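Local coordinates for protein 1,3-alpha-isomaltosidase (Kribbella flavida DSM 17836, PDB 5X3I) that hydrolyses the alpha-1,3-glucosidic linkages of the cyclic tetrasaccharide cyclobis-(1-6)-alpha-nigerosyl to yield isomaltose during its breakdown inside the cell, at residues V43-G48 and F137-A142; A411-D416 and Q437-D442; Y579-A584 and R719-E724. The protein carries 1 engineered substitution. All coordinates share one frame; numbering follows the deposited sequence.

Contact 1 (V43-G48 and F137-A142); sequences VLPLAG and FEVSPA
The flat groups that meet here are the carbonyls of Pro45 and Ala142. Pro45 O takes the N-H of Ala142 in the plane of its carbonyl. The distance from Ala142 N to Pro45 O is 3.1 Å, and the N-H...O angle is 157°. Ala142 O accepts in turn from Ala47 N at 2.9 Å, with the donor tilted 23° from the carbonyl plane. Each oxygen also meets a CA-H group: Pro141 CA lies 3.5 Å from Pro45 O, and Leu46 CA lies 3.3 Å from Ala142 O. The proline rings serve as apolar surfaces. Pro45 brings the CD corner of its ring to Val139 CG2 at 3.8 Å. Pro141 presents CB to the backbone and methyl of Ala47, with 4.0 Å between Pro141 CB and Ala47 CB.

Leu46 and Ala142 thus form a single beta bridge, with the bond pattern of a parallel pair. It ties the loop between strands 40-41 and 52-56 to the segment that leaves strand 130-139. That strand is the edge of a four-stranded antiparallel sheet. The chain then enters strand 143-145, at the edge of a six-stranded sheet, and the bridge sits at this passage between the two sheets.

Leu44 adds an apolar touch beside the bridge. Its CG stands opposite the backbone N (chi1 -179°), which carries CD1 to Ala142 CB at 3.9 Å. The same CD1 lies 3.7 Å from Ser140 O. The Leu46 side chain sets off away from segment 137-142, yet its CB and CD2 both lie near Ala142 O. Leu165 of strand 159-167 packs against Leu44, Leu46 and Ala142. Ala47 lies at the exposed end of the contact, and the N-H of Leu46 is hydrogen-bonded to the carboxylate of Glu49.

Contact 2 (A411-D416 and Q437-D442); sequences AAMVRD and QALMPD
Met413 reaches Pro441 through an extended chain with a late bend. Its CG lies opposite the carbonyl carbon (chi1 -76°), and chi2 is straight. The turn at chi3 (77°) then swings CE onto the backbone of segment 437-442. This methyl makes most of the contact. It lies 3.5 Å from Pro441 CA and 3.9 Å from Met440 C. On the side-chain level, Met413 CE is 3.9 Å from Pro441 CB and 4.1 Å from Leu439 CB. One methyl therefore touches three successive residues.

A second, lighter touch lies one residue on in the helix. Val414 CG2 meets Leu439 CD1 at 4.1 Å, and the two side chains cross at about a right angle. No hydrogen bond joins the segments, and the contact is wholly van der Waals. Met413 is buried, while Val414 sits at the exposed border. Trp451 and Trp452 of helix 446-454 also pack on Met413, and Trp452 reaches Pro441 as well. The backbone of Leu439 is hydrogen-bonded to that of Gln397, and that of Met440 to that of Val420.

The side chain of Met440 sets off away from the helix. It lies about 8 Å from that of Glu474, an active-site residue by similarity. Helix 404-415 follows barrel strand 388-393. The arrangement is that of a long beta-to-alpha excursion in the family 31 TIM barrel, with helix 404-415 packed on a loop that probably lies beside the catalytic centre.

Contact 3 (Y579-A584 and R719-E724); sequences YLRAAA and RDVPLE
Arg581 reaches the carbonyl of Val721 end-on and makes the tight part of this contact. The bend at chi2 (-54°) steers its guanidinium from the flank of the helix toward segment 719-724. NH2 gives the straighter bond, 2.9 Å from Arg581 NH2 to Val721 O at 160°. The second runs from Arg581 NH1 to the same Val721 O at 3.2 Å. This oxygen lies in the guanidinium plane, but NH1 stands above the plane of the carbonyl. Leu723 covers one face of the group: its CD2 sits over the centre, 3.6 Å from Arg581 CZ. The buried charge is thus met by a backbone oxygen at its edge and a methyl on its face. A methionine in place of Arg581 would probably leave Val721 O without both of these donors and the Leu723 methyl without its flat partner.

The rest of the contact is looser. At the same edge of the guanidinium, the bond from Arg581 NH1 to Pro722 O is weak, at 3.4 Å. Leu580 CD1 meets Leu723 CD1 at 4.0 Å, with the side chains crossing at about a right angle. A water lies between Leu580 O and Leu723 O; its bond to Leu580 O is weak. Pro722 and Leu723 are partly exposed.

Trp541 and Phe544 of helix 541-556 also pack on Arg581, and Leu625 of helix 622-650 packs on Leu723. The contact joins helix 576-586 of the TIM barrel to the turn that follows strand 715-720, which pairs antiparallel with strand 693-698 in the C-terminal domain.

The three contacts are separate and share no helix or strand. Contacts 2 and 3 are largely buried, and contact 1 is only partly so. Contact 1 lies in the N-terminal beta region and relies on backbone bonding between loop segments. Contact 2 stays within the TIM barrel and is purely apolar. Contact 3 links the barrel to the C-terminal domain, where an arginine meets backbone carbonyls. Contact 3 lies on the opposite side of the chain's centre from both others; its centre is about 56 Å from that of contact 1. Contact 2 alone comes near an annotated active-site residue.

Contact 1 (V43-G48 and F137-A142)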
loop_
_atom_site.group_PDB
_atom_site.type_symbol
_atom_site.label_atom_id
_atom_site.label_comp_id
_atom_site.label_asym_id
_atom_site.label_seq_id
_atom_site.Cartn_x
_atom_site.Cartn_y
_atom_site.Cartn_z
ATOM N N VAL A 43 15.740 -6.913 -19.911
ATOM C CA VAL A 43 15.027 -6.386 -21.051
ATOM C C VAL A 43 15.901 -5.370 -21.777
ATOM O O VAL A 43 15.924 -5.336 -22.998
ATOM C CB VAL A 43 13.701 -5.741 -20.629
ATOM C CG1 VAL A 43 12.965 -5.215 -21.836
ATOM C CG2 VAL A 43 12.845 -6.750 -19.879
ATOM N N LEU A 44 16.630 -4.562 -21.013
ATOM C CA LEU A 44 17.545 -3.572 -21.575
ATOM C C LEU A 44 18.977 -3.822 -21.095
ATOM O O LEU A 44 19.412 -3.259 -20.100
ATOM C CB LEU A 44 17.104 -2.156 -21.200
ATOM C CG LEU A 44 17.943 -0.994 -21.737
ATOM C CD1 LEU A 44 17.906 -0.968 -23.242
ATOM C CD2 LEU A 44 17.446 0.332 -21.169
ATOM N N PRO A 45 19.717 -4.678 -21.806
ATOM C CA PRO A 45 21.083 -5.015 -21.391
ATOM C C PRO A 45 22.045 -3.870 -21.638
ATOM O O PRO A 45 21.849 -3.110 -22.582
ATOM C CB PRO A 45 21.440 -6.215 -22.275
ATOM C CG PRO A 45 20.169 -6.609 -22.956
ATOM C CD PRO A 45 19.332 -5.387 -23.031
ATOM N N LEU A 46 23.059 -3.735 -20.794
ATOM C CA LEU A 46 24.142 -2.805 -21.078
ATOM C C LEU A 46 24.988 -3.373 -22.208
ATOM O O LEU A 46 25.083 -4.589 -22.360
ATOM C CB LEU A 46 25.004 -2.561 -19.841
ATOM C CG LEU A 46 24.298 -1.930 -18.640
ATOM C CD1 LEU A 46 25.280 -1.672 -17.512
ATOM C CD2 LEU A 46 23.616 -0.648 -19.051
ATOM N N ALA A 47 25.580 -2.499 -23.012
ATOM C CA ALA A 47 26.559 -2.942 -23.998
ATOM C C ALA A 47 27.657 -3.713 -23.285
ATOM O O ALA A 47 28.211 -3.241 -22.299
ATOM C CB ALA A 47 27.135 -1.758 -24.759
ATOM N N GLY A 48 27.945 -4.916 -23.761
ATOM C CA GLY A 48 28.947 -5.747 -23.125
ATOM C C GLY A 48 28.350 -6.847 -22.273
ATOM O O GLY A 48 29.021 -7.824 -21.959
ATOM N N PHE A 137 12.143 -9.969 -33.298
ATOM C CA PHE A 137 12.360 -9.118 -32.138
ATOM C C PHE A 137 13.684 -8.386 -32.301
ATOM O O PHE A 137 14.598 -8.886 -32.952
ATOM C CB PHE A 137 12.370 -9.932 -30.842
ATOM C CG PHE A 137 11.167 -10.809 -30.661
ATOM C CD1 PHE A 137 11.256 -12.175 -30.863
ATOM C CD2 PHE A 137 9.950 -10.271 -30.279
ATOM C CE1 PHE A 137 10.152 -12.990 -30.692
ATOM C CE2 PHE A 137 8.841 -11.079 -30.109
ATOM C CZ PHE A 137 8.942 -12.439 -30.314
ATOM N N GLU A 138 13.786 -7.199 -31.716
ATOM C CA GLU A 138 15.034 -6.456 -31.750
ATOM C C GLU A 138 15.408 -5.958 -30.366
ATOM O O GLU A 138 14.552 -5.541 -29.590
ATOM C CB GLU A 138 14.938 -5.279 -32.724
ATOM C CG GLU A 138 16.251 -4.535 -32.908
ATOM C CD GLU A 138 16.186 -3.478 -33.986
ATOM O OE1 GLU A 138 17.251 -2.927 -34.337
ATOM O OE2 GLU A 138 15.076 -3.195 -34.485
ATOM N N VAL A 139 16.697 -6.013 -30.058
ATOM C CA VAL A 139 17.195 -5.454 -28.816
ATOM C C VAL A 139 18.447 -4.618 -29.083
ATOM O O VAL A 139 19.359 -5.048 -29.787
ATOM C CB VAL A 139 17.484 -6.558 -27.788
ATOM C CG1 VAL A 139 18.450 -7.590 -28.354
ATOM C CG2 VAL A 139 17.996 -5.962 -26.489
ATOM N N SER A 140 18.445 -3.400 -28.557
ATOM C CA SER A 140 19.554 -2.470 -28.679
ATOM C C SER A 140 20.218 -2.229 -27.330
ATOM O O SER A 140 19.560 -1.785 -26.392
ATOM C CB SER A 140 19.073 -1.143 -29.264
ATOM O OG SER A 140 18.368 -1.338 -30.474
ATOM N N PRO A 141 21.522 -2.514 -27.226
ATOM C CA PRO A 141 22.280 -2.327 -25.985
ATOM C C PRO A 141 22.366 -0.865 -25.566
ATOM O O PRO A 141 22.353 0.015 -26.418
ATOM C CB PRO A 141 23.665 -2.871 -26.335
ATOM C CG PRO A 141 23.771 -2.682 -27.804
ATOM C CD PRO A 141 22.389 -2.925 -28.343
ATOM N N ALA A 142 22.456 -0.616 -24.267
ATOM C CA ALA A 142 22.477 0.748 -23.753
ATOM C C ALA A 142 23.750 1.040 -22.979
ATOM O O ALA A 142 24.426 0.133 -22.512
ATOM C CB ALA A 142 21.259 1.005 -22.872
#

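Contact 2 (A411-D416 and Q437-D442)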
loop_
_atom_site.group_PDB
_atom_site.type_symbol
_atom_site.label_atom_id
_atom_site.label_comp_id
_atom_site.label_asym_id
_atom_site.label_seq_id
_atom_site.Cartn_x
_atom_site.Cartn_y
_atom_site.Cartn_z
ATOM N N ALA A 411 -18.688 -6.156 -20.650
ATOM C CA ALA A 411 -18.905 -5.888 -22.061
ATOM C C ALA A 411 -19.114 -4.396 -22.287
ATOM O O ALA A 411 -18.587 -3.843 -23.240
ATOM C CB ALA A 411 -20.089 -6.678 -22.587
ATOM N N ALA A 412 -19.884 -3.754 -21.412
ATOM C CA ALA A 412 -20.071 -2.316 -21.496
ATOM C C ALA A 412 -18.744 -1.580 -21.329
ATOM O O ALA A 412 -18.526 -0.571 -21.967
ATOM C CB ALA A 412 -21.059 -1.840 -20.460
ATOM N N MET A 413 -17.881 -2.084 -20.458
ATOM C CA MET A 413 -16.593 -1.446 -20.220
ATOM C C MET A 413 -15.767 -1.387 -21.498
ATOM O O MET A 413 -15.171 -0.364 -21.805
ATOM C CB MET A 413 -15.807 -2.181 -19.138
ATOM C CG MET A 413 -16.272 -1.926 -17.727
ATOM S SD MET A 413 -15.337 -2.863 -16.522
ATOM C CE MET A 413 -13.822 -1.934 -16.430
ATOM N N VAL A 414 -15.740 -2.494 -22.234
ATOM C CA VAL A 414 -15.002 -2.559 -23.491
ATOM C C VAL A 414 -15.687 -1.703 -24.550
ATOM O O VAL A 414 -15.036 -0.926 -25.227
ATOM C CB VAL A 414 -14.870 -4.008 -24.014
ATOM C CG1 VAL A 414 -14.226 -4.027 -25.409
ATOM C CG2 VAL A 414 -14.077 -4.865 -23.033
ATOM N N ARG A 415 -17.004 -1.842 -24.672
ATOM C CA ARG A 415 -17.764 -1.128 -25.693
ATOM C C ARG A 415 -17.660 0.391 -25.540
ATOM O O ARG A 415 -17.482 1.102 -26.515
ATOM C CB ARG A 415 -19.242 -1.550 -25.654
ATOM C CG ARG A 415 -20.112 -0.921 -26.750
ATOM C CD ARG A 415 -21.613 -1.078 -26.495
ATOM N NE ARG A 415 -21.903 -2.287 -25.749
ATOM C CZ ARG A 415 -22.434 -2.306 -24.532
ATOM N NH1 ARG A 415 -22.634 -3.456 -23.929
ATOM N NH2 ARG A 415 -22.769 -1.178 -23.925
ATOM N N ASP A 416 -17.813 0.885 -24.315
ATOM C CA ASP A 416 -17.857 2.324 -24.076
ATOM C C ASP A 416 -16.534 2.937 -23.633
ATOM O O ASP A 416 -16.489 4.094 -23.234
ATOM C CB ASP A 416 -18.960 2.644 -23.079
ATOM C CG ASP A 416 -20.336 2.355 -23.647
ATOM O OD1 ASP A 416 -20.434 2.183 -24.872
ATOM O OD2 ASP A 416 -21.310 2.296 -22.884
ATOM N N GLN A 437 -7.471 -12.282 -15.038
ATOM C CA GLN A 437 -7.900 -11.666 -16.284
ATOM C C GLN A 437 -9.021 -10.650 -16.097
ATOM O O GLN A 437 -9.722 -10.328 -17.049
ATOM C CB GLN A 437 -8.366 -12.742 -17.266
ATOM C CG GLN A 437 -7.365 -13.850 -17.477
ATOM C CD GLN A 437 -6.269 -13.431 -18.409
ATOM O OE1 GLN A 437 -6.470 -13.369 -19.621
ATOM N NE2 GLN A 437 -5.102 -13.116 -17.853
ATOM N N ALA A 438 -9.165 -10.117 -14.889
ATOM C CA ALA A 438 -10.178 -9.096 -14.645
ATOM C C ALA A 438 -9.773 -7.789 -15.320
ATOM O O ALA A 438 -8.595 -7.476 -15.385
ATOM C CB ALA A 438 -10.380 -8.890 -13.148
ATOM N N LEU A 439 -10.746 -7.035 -15.823
ATOM C CA LEU A 439 -10.485 -5.693 -16.363
ATOM C C LEU A 439 -10.299 -4.667 -15.251
ATOM O O LEU A 439 -10.820 -4.838 -14.155
ATOM C CB LEU A 439 -11.628 -5.240 -17.273
ATOM C CG LEU A 439 -12.135 -6.293 -18.251
ATOM C CD1 LEU A 439 -13.257 -5.746 -19.088
ATOM C CD2 LEU A 439 -10.987 -6.774 -19.127
ATOM N N MET A 440 -9.559 -3.606 -15.539
ATOM C CA MET A 440 -9.422 -2.483 -14.617
ATOM C C MET A 440 -10.210 -1.295 -15.142
ATOM O O MET A 440 -9.981 -0.870 -16.265
ATOM C CB MET A 440 -7.952 -2.080 -14.433
ATOM C CG MET A 440 -7.059 -3.093 -13.715
ATOM S SD MET A 440 -5.329 -2.541 -13.631
ATOM C CE MET A 440 -5.409 -1.334 -12.314
ATOM N N PRO A 441 -11.132 -0.743 -14.335
ATOM C CA PRO A 441 -11.800 0.468 -14.824
ATOM C C PRO A 441 -10.783 1.592 -14.952
ATOM O O PRO A 441 -9.893 1.697 -14.118
ATOM C CB PRO A 441 -12.840 0.772 -13.736
ATOM C CG PRO A 441 -12.253 0.207 -12.499
ATOM C CD PRO A 441 -11.461 -1.029 -12.931
ATOM N N ASP A 442 -10.914 2.447 -15.947
ATOM C CA ASP A 442 -9.879 3.439 -16.087
ATOM C C ASP A 442 -10.319 4.652 -15.296
ATOM O O ASP A 442 -11.008 5.526 -15.799
ATOM C CB ASP A 442 -9.709 3.763 -17.579
ATOM C CG ASP A 442 -8.572 4.717 -17.871
ATOM O OD1 ASP A 442 -8.031 5.357 -16.959
ATOM O OD2 ASP A 442 -8.240 4.836 -19.062
#

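Contact 3 (Y579-A584 and R719-E724)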
loop_
_atom_site.group_PDB
_atom_site.type_symbol
_atom_site.label_atom_id
_atom_site.label_comp_id
_atom_site.label_asym_id
_atom_site.label_seq_id
_atom_site.Cartn_x
_atom_site.Cartn_y
_atom_site.Cartn_z
ATOM N N TYR A 579 -0.786 -10.030 21.003
ATOM C CA TYR A 579 -2.066 -9.359 20.766
ATOM C C TYR A 579 -2.214 -8.125 21.659
ATOM O O TYR A 579 -2.507 -7.039 21.177
ATOM C CB TYR A 579 -3.218 -10.333 20.996
ATOM C CG TYR A 579 -4.599 -9.820 20.628
ATOM C CD1 TYR A 579 -4.962 -9.624 19.302
ATOM C CD2 TYR A 579 -5.545 -9.569 21.609
ATOM C CE1 TYR A 579 -6.234 -9.178 18.967
ATOM C CE2 TYR A 579 -6.819 -9.128 21.288
ATOM C CZ TYR A 579 -7.159 -8.931 19.965
ATOM O OH TYR A 579 -8.427 -8.494 19.647
ATOM N N LEU A 580 -1.963 -8.292 22.952
ATOM C CA LEU A 580 -2.139 -7.200 23.908
ATOM C C LEU A 580 -1.051 -6.135 23.809
ATOM O O LEU A 580 -1.323 -4.967 24.034
ATOM C CB LEU A 580 -2.209 -7.750 25.335
ATOM C CG LEU A 580 -3.512 -8.505 25.620
ATOM C CD1 LEU A 580 -3.418 -9.280 26.916
ATOM C CD2 LEU A 580 -4.693 -7.535 25.649
ATOM N N ARG A 581 0.176 -6.527 23.473
ATOM C CA ARG A 581 1.208 -5.528 23.189
ATOM C C ARG A 581 0.796 -4.714 21.963
ATOM O O ARG A 581 0.906 -3.502 21.951
ATOM C CB ARG A 581 2.582 -6.172 22.948
ATOM C CG ARG A 581 3.208 -6.862 24.159
ATOM C CD ARG A 581 3.301 -5.956 25.379
ATOM N NE ARG A 581 4.253 -6.479 26.355
ATOM C CZ ARG A 581 4.362 -6.049 27.605
ATOM N NH1 ARG A 581 3.562 -5.092 28.050
ATOM N NH2 ARG A 581 5.260 -6.585 28.417
ATOM N N ALA A 582 0.328 -5.405 20.933
ATOM C CA ALA A 582 -0.125 -4.740 19.718
ATOM C C ALA A 582 -1.313 -3.834 20.010
ATOM O O ALA A 582 -1.327 -2.681 19.609
ATOM C CB ALA A 582 -0.493 -5.757 18.660
ATOM N N ALA A 583 -2.305 -4.374 20.712
ATOM C CA ALA A 583 -3.518 -3.623 21.016
ATOM C C ALA A 583 -3.202 -2.357 21.806
ATOM O O ALA A 583 -3.735 -1.296 21.509
ATOM C CB ALA A 583 -4.511 -4.491 21.776
ATOM N N ALA A 584 -2.325 -2.471 22.799
ATOM C CA ALA A 584 -1.993 -1.325 23.637
ATOM C C ALA A 584 -1.328 -0.207 22.847
ATOM O O ALA A 584 -1.706 0.951 22.977
ATOM C CB ALA A 584 -1.112 -1.744 24.786
ATOM N N ARG A 719 10.678 1.782 33.184
ATOM C CA ARG A 719 9.545 1.481 34.045
ATOM C C ARG A 719 9.081 0.059 33.807
ATOM O O ARG A 719 9.471 -0.565 32.824
ATOM C CB ARG A 719 8.398 2.465 33.812
ATOM C CG ARG A 719 7.885 2.539 32.383
ATOM C CD ARG A 719 6.474 3.107 32.342
ATOM N NE ARG A 719 5.574 2.248 33.097
ATOM C CZ ARG A 719 4.912 2.613 34.185
ATOM N NH1 ARG A 719 4.140 1.736 34.796
ATOM N NH2 ARG A 719 5.006 3.848 34.654
ATOM N N ASP A 720 8.256 -0.458 34.710
ATOM C CA ASP A 720 7.698 -1.791 34.537
ATOM C C ASP A 720 6.674 -1.815 33.413
ATOM O O ASP A 720 5.947 -0.849 33.207
ATOM C CB ASP A 720 7.051 -2.282 35.828
ATOM C CG ASP A 720 8.051 -2.456 36.940
ATOM O OD1 ASP A 720 9.254 -2.520 36.640
ATOM O OD2 ASP A 720 7.633 -2.532 38.109
ATOM N N VAL A 721 6.616 -2.926 32.690
ATOM C CA VAL A 721 5.618 -3.063 31.645
ATOM C C VAL A 721 4.812 -4.351 31.764
ATOM O O VAL A 721 4.959 -5.266 30.965
ATOM C CB VAL A 721 6.261 -2.981 30.249
ATOM C CG1 VAL A 721 6.551 -1.537 29.905
ATOM C CG2 VAL A 721 7.535 -3.818 30.184
ATOM N N PRO A 722 3.913 -4.409 32.758
ATOM C CA PRO A 722 2.915 -5.477 32.762
ATOM C C PRO A 722 2.013 -5.283 31.548
ATOM O O PRO A 722 2.062 -4.218 30.955
ATOM C CB PRO A 722 2.162 -5.251 34.069
ATOM C CG PRO A 722 2.293 -3.787 34.308
ATOM C CD PRO A 722 3.673 -3.432 33.832
ATOM N N LEU A 723 1.236 -6.286 31.167
ATOM C CA LEU A 723 0.462 -6.198 29.930
ATOM C C LEU A 723 -0.516 -5.015 29.881
ATOM O O LEU A 723 -0.902 -4.575 28.808
ATOM C CB LEU A 723 -0.282 -7.512 29.692
ATOM C CG LEU A 723 0.666 -8.667 29.346
ATOM C CD1 LEU A 723 -0.062 -9.958 29.039
ATOM C CD2 LEU A 723 1.539 -8.280 28.169
ATOM N N GLU A 724 -0.883 -4.458 31.027
ATOM C CA GLU A 724 -1.853 -3.372 31.006
ATOM C C GLU A 724 -1.185 -2.026 30.742
ATOM O O GLU A 724 -1.848 -1.001 30.703
ATOM C CB GLU A 724 -2.646 -3.315 32.315
ATOM C CG GLU A 724 -1.849 -2.890 33.526
ATOM C CD GLU A 724 -1.404 -4.063 34.375
ATOM O OE1 GLU A 724 -1.066 -3.832 35.555
ATOM O OE2 GLU A 724 -1.389 -5.211 33.870
HETATM O O HOH W 1 0.098 -4.576 26.481
#